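Local coordinates for P-granule scaffold (Caenorhabditis japonica, PDB 5W4A), which serves as a scaffold of germ-line P granules, and probably takes part in the granule assembly that supports mRNA repression, at residues L141-K146 / S161-L166; I145-S150 / Y154-E159. All blocks are in the same frame, centred on the assembly; numbering follows the deposited sequence.

Contact 1 of 2, residues L141-K146 / S161-L166; sequences LAILIK and SELCGL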
ATOM      1  N   LEU C 141      -4.539   2.263  10.618  1.00 16.97           N
ATOM      2  CA  LEU C 141      -4.434   3.645  11.086  1.00 16.55           C
ATOM      3  C   LEU C 141      -3.935   4.580   9.980  1.00 17.28           C
ATOM      4  O   LEU C 141      -4.494   5.668   9.773  1.00 17.67           O
ATOM      5  CB  LEU C 141      -3.499   3.698  12.301  1.00 16.87           C
ATOM      6  CG  LEU C 141      -3.109   5.088  12.795  1.00 18.35           C
ATOM      7  CD1 LEU C 141      -4.323   5.919  13.179  1.00 20.26           C
ATOM      8  CD2 LEU C 141      -2.194   4.911  13.963  1.00 25.00           C
ATOM      9  N   ALA C 142      -2.893   4.164   9.262  1.00 16.63           N
ATOM     10  CA  ALA C 142      -2.355   4.981   8.174  1.00 15.70           C
ATOM     11  C   ALA C 142      -3.406   5.242   7.107  1.00 18.05           C
ATOM     12  O   ALA C 142      -3.557   6.377   6.647  1.00 18.12           O
ATOM     13  CB  ALA C 142      -1.131   4.291   7.579  1.00 17.83           C
ATOM     14  N   ILE C 143      -4.146   4.206   6.700  1.00 15.90           N
ATOM     15  CA  ILE C 143      -5.172   4.382   5.673  1.00 17.64           C
ATOM     16  C   ILE C 143      -6.279   5.302   6.183  1.00 19.83           C
ATOM     17  O   ILE C 143      -6.785   6.159   5.441  1.00 18.78           O
ATOM     18  CB  ILE C 143      -5.715   3.017   5.216  1.00 19.67           C
ATOM     19  CG1 ILE C 143      -4.641   2.281   4.442  1.00 24.93           C
ATOM     20  CG2 ILE C 143      -6.991   3.185   4.339  1.00 23.36           C
ATOM     21  CD1 ILE C 143      -4.939   0.782   4.319  1.00 22.72           C
ATOM     22  N   LEU C 144      -6.692   5.134   7.442  1.00 17.43           N
ATOM     23  CA  LEU C 144      -7.704   6.015   8.027  1.00 17.76           C
ATOM     24  C   LEU C 144      -7.265   7.478   7.986  1.00 19.26           C
ATOM     25  O   LEU C 144      -8.034   8.358   7.548  1.00 17.92           O
ATOM     26  CB  LEU C 144      -8.001   5.579   9.461  1.00 19.09           C
ATOM     27  CG  LEU C 144      -9.016   6.416  10.207  1.00 18.81           C
ATOM     28  CD1 LEU C 144     -10.388   6.448   9.532  1.00 19.47           C
ATOM     29  CD2 LEU C 144      -9.124   5.892  11.645  1.00 24.21           C
ATOM     30  N   ILE C 145      -6.031   7.750   8.420  1.00 18.17           N
ATOM     31  CA  ILE C 145      -5.497   9.114   8.401  1.00 19.14           C
ATOM     32  C   ILE C 145      -5.483   9.668   6.974  1.00 18.92           C
ATOM     33  O   ILE C 145      -5.896  10.819   6.726  1.00 19.40           O
ATOM     34  CB  ILE C 145      -4.099   9.155   9.053  1.00 19.55           C
ATOM     35  CG1 ILE C 145      -4.225   9.031  10.567  1.00 19.43           C
ATOM     36  CG2 ILE C 145      -3.392  10.481   8.739  1.00 20.13           C
ATOM     37  CD1 ILE C 145      -2.935   8.740  11.268  1.00 18.46           C
ATOM     38  N   LYS C 146      -5.017   8.872   6.009  1.00 18.40           N
ATOM     39  CA  LYS C 146      -4.928   9.358   4.639  1.00 17.69           C
ATOM     40  C   LYS C 146      -6.310   9.638   4.075  1.00 22.28           C
ATOM     41  O   LYS C 146      -6.487  10.595   3.313  1.00 20.65           O
ATOM     42  CB  LYS C 146      -4.161   8.343   3.791  1.00 19.17           C
ATOM     43  CG  LYS C 146      -2.689   8.275   4.176  1.00 19.23           C
ATOM     44  CD  LYS C 146      -1.949   7.145   3.518  1.00 23.96           C
ATOM     45  CE  LYS C 146      -0.460   7.028   3.999  1.00 25.70           C
ATOM     46  NZ  LYS C 146       0.289   8.301   3.716  1.00 28.27           N
ATOM     47  N   SER C 161      -8.782   2.820  -1.401  1.00 15.29           N
ATOM     48  CA  SER C 161      -8.425   1.659  -2.203  1.00 15.51           C
ATOM     49  C   SER C 161      -7.264   0.890  -1.583  1.00 16.37           C
ATOM     50  O   SER C 161      -7.139  -0.316  -1.815  1.00 16.01           O
ATOM     51  CB  SER C 161      -8.050   2.083  -3.627  1.00 17.54           C
ATOM     52  OG  SER C 161      -9.200   2.471  -4.392  1.00 18.48           O
ATOM     53  N   GLU C 162      -6.433   1.561  -0.772  1.00 15.52           N
ATOM     54  CA  GLU C 162      -5.325   0.869  -0.115  1.00 17.26           C
ATOM     55  C   GLU C 162      -5.829  -0.214   0.834  1.00 16.89           C
ATOM     56  O   GLU C 162      -5.067  -1.133   1.169  1.00 16.34           O
ATOM     57  CB  GLU C 162      -4.443   1.874   0.656  1.00 17.73           C
ATOM     58  CG  GLU C 162      -3.672   2.839  -0.243  1.00 23.24           C
ATOM     59  CD  GLU C 162      -2.623   2.150  -1.076  1.00 28.21           C
ATOM     60  OE1 GLU C 162      -1.908   1.254  -0.548  1.00 28.62           O
ATOM     61  OE2 GLU C 162      -2.575   2.448  -2.288  1.00 35.55           O
ATOM     62  N   LEU C 163      -7.111  -0.161   1.237  1.00 17.00           N
ATOM     63  CA  LEU C 163      -7.668  -1.252   2.052  1.00 17.38           C
ATOM     64  C   LEU C 163      -7.562  -2.597   1.345  1.00 16.47           C
ATOM     65  O   LEU C 163      -7.442  -3.637   2.001  1.00 16.95           O
ATOM     66  CB  LEU C 163      -9.133  -0.948   2.406  1.00 15.83           C
ATOM     67  CG  LEU C 163      -9.284   0.199   3.376  1.00 17.28           C
ATOM     68  CD1 LEU C 163     -10.751   0.662   3.408  1.00 18.53           C
ATOM     69  CD2 LEU C 163      -8.803  -0.171   4.805  1.00 23.46           C
ATOM     70  N   CYS C 164      -7.614  -2.606   0.004  1.00 15.78           N
ATOM     71  CA  CYS C 164      -7.514  -3.841  -0.754  1.00 16.89           C
ATOM     72  C   CYS C 164      -6.162  -4.511  -0.552  1.00 17.56           C
ATOM     73  O   CYS C 164      -6.078  -5.727  -0.679  1.00 16.02           O
ATOM     74  CB  CYS C 164      -7.765  -3.575  -2.231  1.00 16.80           C
ATOM     75  SG  CYS C 164      -9.420  -2.866  -2.544  1.00 18.56           S
ATOM     76  N   GLY C 165      -5.129  -3.750  -0.157  1.00 16.16           N
ATOM     77  CA  GLY C 165      -3.832  -4.333   0.138  1.00 16.92           C
ATOM     78  C   GLY C 165      -3.786  -5.117   1.425  1.00 18.05           C
ATOM     79  O   GLY C 165      -2.805  -5.837   1.653  1.00 19.60           O
ATOM     80  N   LEU C 166      -4.785  -4.934   2.299  1.00 16.10           N
ATOM     81  CA  LEU C 166      -5.002  -5.745   3.496  1.00 16.34           C
ATOM     82  C   LEU C 166      -6.132  -6.760   3.310  1.00 15.24           C
ATOM     83  O   LEU C 166      -6.631  -7.333   4.291  1.00 15.83           O
ATOM     84  CB  LEU C 166      -5.302  -4.827   4.682  1.00 16.84           C
ATOM     85  CG  LEU C 166      -4.250  -3.772   5.021  1.00 19.50           C
ATOM     86  CD1 LEU C 166      -4.771  -2.766   6.037  1.00 20.55           C
ATOM     87  CD2 LEU C 166      -3.030  -4.491   5.560  1.00 31.77           C
TER
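I143 lays its CD1 methyl over one face of the E162 peptide carbonyl, almost straight above the carbon: CD1 of I143 is 3.7 Å from E162 C. The E162 O in the same group is already taken within its own turn, accepting from G165 N. The carbonyl face is covered by a methyl, and no hydrogen bond crosses between 141-146 and 161-166.

The rest of I143 fills the space around that methyl. Its CG1 meets the CB of E162 at 3.8 Å, the two side chains crossing at about a right angle. With CG1 set beside the backbone N (chi1 -69°), CG2 of I143 lies anti to that N and is turned onto L163, 3.8 Å from CD2 of the leucine. From the far end of the turn, CD1 of L166 reaches CD1 of I143 at 3.9 Å.

In the fold, the isoleucine projects from helix 136-148 onto the single 3-10 turn 162-165 that leads from helix 153-160 toward helix 169-179. L163 also packs on F18 and L168, placing this side of the contact in the interior.

E162 leaves the cluster beyond CB. A bend at chi2 (-67°) swings its carboxylate away from I143 to the dimer interface, where OE2 makes a salt bridge with K131 of the second subunit and OE1 a long, weak ion pair with K131 of its own chain. These lysines probably ease the approach of E162 of the second subunit, which packs against it.

Contact 2 of 2, residues I145-S150 / Y154-E159; sequences IKTINS and YEKFTE
S150 packs against E155 and K156 in a surface contact of van der Waals touches and bridging waters, with no direct hydrogen bond across it, where helices 136-148 and 153-160 run antiparallel on either side of a tight connection. CB of S150 rests 3.6 Å from CA of K156. OG of S150 turns back to donate to K146 O (2.8 Å), the donor tilted 24° from the carbonyl plane, and also packs against CG of E155 at 3.4 Å.

E155 runs straight out (chi1 -179°, CG opposite its N), carrying the carboxylate past S150. OE1 accepts from E151 N in the connection. OE2 takes hydrogens from two waters, one shared with K146 O and the other with N149 O. With an alanine here, E151 N would lose its side-chain acceptor and both waters would probably be held less firmly, with the flank of S150 uncovered.

One turn further in, E159 bends at chi2 to set OE1 against the aliphatic part of K146, 3.5 Å from CD. The charged ends stay apart, K146 NZ being 5.3 Å from E159 OE1; a water instead links NZ to OE2. On the opposite flank, CG2 of T147 presses on CE of K156 at 3.6 Å, and K156 NZ goes on to hydrogen-bond A83 O. Two consecutive helices running antiparallel across a short connection form a helical hairpin.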
ATOM      1  N   ILE C 145      -6.031   7.750   8.420  1.00 18.17           N
ATOM      2  CA  ILE C 145      -5.497   9.114   8.401  1.00 19.14           C
ATOM      3  C   ILE C 145      -5.483   9.668   6.974  1.00 18.92           C
ATOM      4  O   ILE C 145      -5.896  10.819   6.726  1.00 19.40           O
ATOM      5  CB  ILE C 145      -4.099   9.155   9.053  1.00 19.55           C
ATOM      6  CG1 ILE C 145      -4.225   9.031  10.567  1.00 19.43           C
ATOM      7  CG2 ILE C 145      -3.392  10.481   8.739  1.00 20.13           C
ATOM      8  CD1 ILE C 145      -2.935   8.740  11.268  1.00 18.46           C
ATOM      9  N   LYS C 146      -5.017   8.872   6.009  1.00 18.40           N
ATOM     10  CA  LYS C 146      -4.928   9.358   4.639  1.00 17.69           C
ATOM     11  C   LYS C 146      -6.310   9.638   4.075  1.00 22.28           C
ATOM     12  O   LYS C 146      -6.487  10.595   3.313  1.00 20.65           O
ATOM     13  CB  LYS C 146      -4.161   8.343   3.791  1.00 19.17           C
ATOM     14  CG  LYS C 146      -2.689   8.275   4.176  1.00 19.23           C
ATOM     15  CD  LYS C 146      -1.949   7.145   3.518  1.00 23.96           C
ATOM     16  CE  LYS C 146      -0.460   7.028   3.999  1.00 25.70           C
ATOM     17  NZ  LYS C 146       0.289   8.301   3.716  1.00 28.27           N
ATOM     18  N   THR C 147      -7.302   8.833   4.465  1.00 18.99           N
ATOM     19  CA  THR C 147      -8.684   9.052   4.052  1.00 21.50           C
ATOM     20  C   THR C 147      -9.252  10.346   4.648  1.00 21.21           C
ATOM     21  O   THR C 147      -9.835  11.172   3.927  1.00 21.92           O
ATOM     22  CB  THR C 147      -9.506   7.830   4.476  1.00 17.71           C
ATOM     23  OG1 THR C 147      -9.057   6.689   3.742  1.00 21.36           O
ATOM     24  CG2 THR C 147     -10.997   8.045   4.162  1.00 22.97           C
ATOM     25  N   ILE C 148      -9.048  10.553   5.958  1.00 19.92           N
ATOM     26  CA  ILE C 148      -9.504  11.755   6.664  1.00 21.10           C
ATOM     27  C   ILE C 148      -8.902  13.012   6.035  1.00 25.19           C
ATOM     28  O   ILE C 148      -9.577  14.050   5.898  1.00 23.95           O
ATOM     29  CB  ILE C 148      -9.138  11.646   8.161  1.00 24.52           C
ATOM     30  CG1 ILE C 148      -9.980  10.552   8.837  1.00 27.34           C
ATOM     31  CG2 ILE C 148      -9.304  13.000   8.860  1.00 34.57           C
ATOM     32  CD1 ILE C 148      -9.365  10.098  10.167  1.00 32.49           C
ATOM     33  N   ASN C 149      -7.632  12.941   5.640  1.00 21.69           N
ATOM     34  CA  ASN C 149      -6.918  14.100   5.106  1.00 22.50           C
ATOM     35  C   ASN C 149      -7.196  14.340   3.631  1.00 28.51           C
ATOM     36  O   ASN C 149      -6.725  15.353   3.089  1.00 26.93           O
ATOM     37  CB  ASN C 149      -5.423  13.921   5.337  1.00 25.40           C
ATOM     38  CG  ASN C 149      -5.005  14.292   6.749  1.00 26.19           C
ATOM     39  OD1 ASN C 149      -5.747  14.943   7.485  1.00 29.63           O
ATOM     40  ND2 ASN C 149      -3.800  13.888   7.129  1.00 25.01           N
ATOM     41  N   SER C 150      -7.936  13.448   2.975  1.00 22.11           N
ATOM     42  CA  SER C 150      -8.280  13.622   1.569  1.00 22.79           C
ATOM     43  C   SER C 150      -9.304  14.740   1.428  1.00 29.46           C
ATOM     44  O   SER C 150     -10.218  14.875   2.241  1.00 30.12           O
ATOM     45  CB  SER C 150      -8.855  12.333   0.989  1.00 23.42           C
ATOM     46  OG  SER C 150      -7.862  11.340   0.943  1.00 24.48           O
ATOM     47  N   TYR C 154     -12.038  11.823  -5.437  1.00 22.43           N
ATOM     48  CA  TYR C 154     -11.127  10.945  -6.166  1.00 19.73           C
ATOM     49  C   TYR C 154      -9.926  10.572  -5.302  1.00 22.20           C
ATOM     50  O   TYR C 154      -9.509   9.408  -5.271  1.00 19.44           O
ATOM     51  CB  TYR C 154     -10.689  11.607  -7.477  1.00 21.11           C
ATOM     52  CG  TYR C 154      -9.845  10.731  -8.350  1.00 20.22           C
ATOM     53  CD1 TYR C 154      -8.457  10.820  -8.305  1.00 22.42           C
ATOM     54  CD2 TYR C 154     -10.417   9.802  -9.209  1.00 21.29           C
ATOM     55  CE1 TYR C 154      -7.665  10.005  -9.091  1.00 22.27           C
ATOM     56  CE2 TYR C 154      -9.620   8.992 -10.009  1.00 21.80           C
ATOM     57  CZ  TYR C 154      -8.255   9.097  -9.941  1.00 20.48           C
ATOM     58  OH  TYR C 154      -7.459   8.320 -10.745  1.00 22.61           O
ATOM     59  N   GLU C 155      -9.397  11.547  -4.557  1.00 19.97           N
ATOM     60  CA  GLU C 155      -8.310  11.288  -3.629  1.00 21.58           C
ATOM     61  C   GLU C 155      -8.771  10.345  -2.527  1.00 22.91           C
ATOM     62  O   GLU C 155      -8.061   9.401  -2.159  1.00 18.47           O
ATOM     63  CB  GLU C 155      -7.807  12.614  -3.038  1.00 26.35           C
ATOM     64  CG  GLU C 155      -6.658  12.425  -2.083  1.00 27.42           C
ATOM     65  CD  GLU C 155      -6.193  13.688  -1.357  1.00 30.76           C
ATOM     66  OE1 GLU C 155      -6.863  14.748  -1.418  1.00 29.09           O
ATOM     67  OE2 GLU C 155      -5.147  13.590  -0.685  1.00 31.27           O
ATOM     68  N   LYS C 156      -9.968  10.589  -1.994  1.00 20.02           N
ATOM     69  CA  LYS C 156     -10.483   9.734  -0.939  1.00 20.01           C
ATOM     70  C   LYS C 156     -10.625   8.301  -1.435  1.00 19.61           C
ATOM     71  O   LYS C 156     -10.246   7.356  -0.731  1.00 17.91           O
ATOM     72  CB  LYS C 156     -11.816  10.293  -0.431  1.00 21.24           C
ATOM     73  CG  LYS C 156     -12.215   9.788   0.905  1.00 24.30           C
ATOM     74  CD  LYS C 156     -13.499  10.468   1.453  1.00 33.38           C
ATOM     75  CE  LYS C 156     -13.750  10.058   2.930  1.00 38.28           C
ATOM     76  NZ  LYS C 156     -14.999  10.634   3.614  1.00 30.77           N
ATOM     77  N   PHE C 157     -11.156   8.120  -2.651  1.00 20.01           N
ATOM     78  CA  PHE C 157     -11.233   6.786  -3.251  1.00 17.63           C
ATOM     79  C   PHE C 157      -9.848   6.156  -3.409  1.00 19.29           C
ATOM     80  O   PHE C 157      -9.651   4.974  -3.093  1.00 17.30           O
ATOM     81  CB  PHE C 157     -11.942   6.851  -4.606  1.00 19.14           C
ATOM     82  CG  PHE C 157     -11.965   5.539  -5.302  1.00 18.45           C
ATOM     83  CD1 PHE C 157     -12.794   4.526  -4.841  1.00 20.35           C
ATOM     84  CD2 PHE C 157     -11.142   5.279  -6.383  1.00 18.40           C
ATOM     85  CE1 PHE C 157     -12.807   3.305  -5.450  1.00 19.19           C
ATOM     86  CE2 PHE C 157     -11.175   4.054  -7.007  1.00 17.99           C
ATOM     87  CZ  PHE C 157     -12.005   3.066  -6.526  1.00 19.96           C
ATOM     88  N   THR C 158      -8.872   6.937  -3.866  1.00 18.79           N
ATOM     89  CA  THR C 158      -7.517   6.423  -4.034  1.00 16.28           C
ATOM     90  C   THR C 158      -6.949   5.924  -2.711  1.00 16.96           C
ATOM     91  O   THR C 158      -6.331   4.846  -2.656  1.00 17.45           O
ATOM     92  CB  THR C 158      -6.625   7.527  -4.626  1.00 19.19           C
ATOM     93  OG1 THR C 158      -7.138   7.902  -5.913  1.00 19.99           O
ATOM     94  CG2 THR C 158      -5.200   7.077  -4.776  1.00 21.77           C
ATOM     95  N   GLU C 159      -7.147   6.680  -1.640  1.00 16.27           N
ATOM     96  CA  GLU C 159      -6.589   6.279  -0.347  1.00 16.90           C
ATOM     97  C   GLU C 159      -7.363   5.097   0.255  1.00 18.31           C
ATOM     98  O   GLU C 159      -6.755   4.151   0.769  1.00 18.51           O
ATOM     99  CB  GLU C 159      -6.556   7.465   0.624  1.00 18.49           C
ATOM    100  CG  GLU C 159      -5.645   8.606   0.151  1.00 18.15           C
ATOM    101  CD  GLU C 159      -4.154   8.228   0.015  1.00 24.37           C
ATOM    102  OE1 GLU C 159      -3.713   7.156   0.459  1.00 22.38           O
ATOM    103  OE2 GLU C 159      -3.402   9.066  -0.549  1.00 30.95           O
TER
HETATM  104  O   HOH W   1      -4.772  12.250   2.101  1.00 33.29           O
HETATM  105  O   HOH W   2      -0.808   9.405   1.168  0.92 42.37           O
HETATM  106  O   HOH W   3      -4.611  15.949   1.397  1.00 45.66           O

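In the fold
The two contacts overlap on helix 136-148 at I145 and K146; their partners come in reverse order, 154-159 (contact 2) before 161-166 (contact 1), as the chain turns back. Contact 2 takes the end of that helix, and the residues just after it, with almost the whole of the short helix 153-160; contact 1 takes its middle with the 3-10 turn that follows helix 153-160. Their centres lie 9 Å apart, on the same side of the chain's centre, and they meet where I143 CG2 packs 3.7 Å from E159 O. Together they line one seam in this largely helical domain. Both also touch the second subunit, so the seam lies beside the dimer interface.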